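PDB 4RHO: immunity protein 52 domain-containing protein from Burkholderia pseudomallei K96243, which is of unknown function but belongs to the immunity protein 52 family, so that it may protect its producer against a cognate bacterial toxin. Local coordinates for residues I245-D249 with Q250-P254. Numbering follows the deposited sequence.
Sequences IRLVD and QDLLP
Val248 and Leu253 meet where helix 234-249 ends and the chain folds back against its last turn: Val248 CG2 lies 3.7 Å from Leu253 CD2. Leu253 has its CG swung anti to the backbone N (chi1 -163°), which, with chi2 at 61°, turns CD2 toward Val248 CG2, while its CB sits 4.1 Å from Leu247 CB. Further out on Leu247, CD2 reaches Leu252 CB at 4.0 Å, the two side chains crossing at about a right angle. This is the apolar pair expected of a Schellman motif, and the same residues share its 6→1 backbone bond: Leu252 N to Leu247 O at 2.8 Å, nearly in line with the carbonyl. Asp251 N bonds to Val248 O, also at 2.8 Å, from above the carbonyl plane, and Asp251, with positive phi (51°), makes the reversal. A water accepts from Leu253 N and donates to Leu253 O. At the polar edge Gln250 NE2 lies 4.1 Å from Arg246 CG and CD and bonds weakly to Gln200 O, its amide nearly perpendicular to the guanidinium, which forms a salt bridge with Glu203. Leu247 and Leu253 both rest on Leu190 of strand 189-192, seating the helix end against the antiparallel sheet.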
loop_
_atom_site.group_PDB
_atom_site.type_symbol
_atom_site.label_atom_id
_atom_site.label_comp_id
_atom_site.label_asym_id
_atom_site.label_seq_id
_atom_site.Cartn_x
_atom_site.Cartn_y
_atom_site.Cartn_z
ATOM N N ILE A 245 15.669 13.666 -6.974
ATOM C CA ILE A 245 16.719 14.132 -7.887
ATOM C C ILE A 245 18.043 13.372 -7.612
ATOM O O ILE A 245 18.692 12.910 -8.551
ATOM C CB ILE A 245 16.903 15.675 -7.757
ATOM C CG1 ILE A 245 15.615 16.427 -8.223
ATOM C CG2 ILE A 245 18.151 16.156 -8.532
ATOM C CD1 ILE A 245 15.607 17.971 -7.901
ATOM N N ARG A 246 18.394 13.189 -6.322
ATOM C CA ARG A 246 19.606 12.454 -5.931
ATOM C C ARG A 246 19.555 10.988 -6.436
ATOM O O ARG A 246 20.536 10.495 -6.996
ATOM C CB ARG A 246 19.785 12.486 -4.400
ATOM C CG ARG A 246 21.037 11.737 -3.904
ATOM C CD ARG A 246 22.315 12.461 -4.278
ATOM N NE ARG A 246 22.408 13.765 -3.623
ATOM C CZ ARG A 246 23.349 14.659 -3.892
ATOM N NH1 ARG A 246 24.266 14.409 -4.816
ATOM N NH2 ARG A 246 23.363 15.824 -3.260
ATOM N N LEU A 247 18.407 10.305 -6.230
ATOM C CA LEU A 247 18.236 8.903 -6.629
ATOM C C LEU A 247 18.362 8.725 -8.148
ATOM O O LEU A 247 18.906 7.717 -8.604
ATOM C CB LEU A 247 16.873 8.370 -6.154
ATOM C CG LEU A 247 16.745 8.137 -4.655
ATOM C CD1 LEU A 247 15.302 7.969 -4.258
ATOM C CD2 LEU A 247 17.566 6.932 -4.215
ATOM N N VAL A 248 17.821 9.675 -8.932
ATOM C CA VAL A 248 17.883 9.592 -10.394
ATOM C C VAL A 248 19.313 9.868 -10.874
ATOM O O VAL A 248 19.832 9.123 -11.695
ATOM C CB VAL A 248 16.864 10.548 -11.069
ATOM C CG1 VAL A 248 17.164 10.716 -12.558
ATOM C CG2 VAL A 248 15.445 10.050 -10.862
ATOM N N ASP A 249 19.985 10.847 -10.258
ATOM C CA ASP A 249 21.358 11.224 -10.621
ATOM C C ASP A 249 22.334 10.015 -10.528
ATOM O O ASP A 249 23.333 9.979 -11.246
ATOM C CB ASP A 249 21.848 12.358 -9.726
ATOM C CG ASP A 249 22.890 13.224 -10.381
ATOM O OD1 ASP A 249 22.513 14.088 -11.183
ATOM O OD2 ASP A 249 24.085 13.082 -10.033
ATOM N N GLN A 250 22.032 9.033 -9.647
ATOM C CA GLN A 250 22.881 7.844 -9.474
ATOM C C GLN A 250 22.233 6.585 -10.094
ATOM O O GLN A 250 22.645 5.463 -9.782
ATOM C CB GLN A 250 23.170 7.606 -7.994
ATOM C CG GLN A 250 24.089 8.652 -7.381
ATOM C CD GLN A 250 24.259 8.431 -5.916
ATOM O OE1 GLN A 250 25.339 8.087 -5.439
ATOM N NE2 GLN A 250 23.169 8.529 -5.177
ATOM N N ASP A 251 21.232 6.784 -11.003
ATOM C CA ASP A 251 20.507 5.687 -11.686
ATOM C C ASP A 251 19.981 4.644 -10.659
ATOM O O ASP A 251 20.167 3.438 -10.845
ATOM C CB ASP A 251 21.407 5.003 -12.752
ATOM C CG ASP A 251 20.627 4.275 -13.855
ATOM O OD1 ASP A 251 19.366 4.296 -13.813
ATOM O OD2 ASP A 251 21.272 3.736 -14.781
ATOM N N LEU A 252 19.322 5.120 -9.587
ATOM C CA LEU A 252 18.750 4.237 -8.561
ATOM C C LEU A 252 17.226 4.219 -8.651
ATOM O O LEU A 252 16.582 3.359 -8.052
ATOM C CB LEU A 252 19.193 4.686 -7.145
ATOM C CG LEU A 252 20.687 4.528 -6.827
ATOM C CD1 LEU A 252 21.049 5.253 -5.541
ATOM C CD2 LEU A 252 21.077 3.056 -6.736
ATOM N N LEU A 253 16.647 5.173 -9.398
ATOM C CA LEU A 253 15.203 5.279 -9.521
ATOM C C LEU A 253 14.731 4.812 -10.921
ATOM O O LEU A 253 15.006 5.469 -11.924
ATOM C CB LEU A 253 14.750 6.732 -9.251
ATOM C CG LEU A 253 13.265 6.922 -8.950
ATOM C CD1 LEU A 253 12.858 6.155 -7.701
ATOM C CD2 LEU A 253 12.930 8.382 -8.787
ATOM N N PRO A 254 14.044 3.659 -11.005
ATOM C CA PRO A 254 13.600 3.177 -12.322
ATOM C C PRO A 254 12.349 3.902 -12.802
ATOM O O PRO A 254 11.619 4.470 -11.998
ATOM C CB PRO A 254 13.321 1.696 -12.075
ATOM C CG PRO A 254 12.909 1.623 -10.645
ATOM C CD PRO A 254 13.660 2.725 -9.918
HETATM O O HOH W 1 17.346 6.676 -11.845
#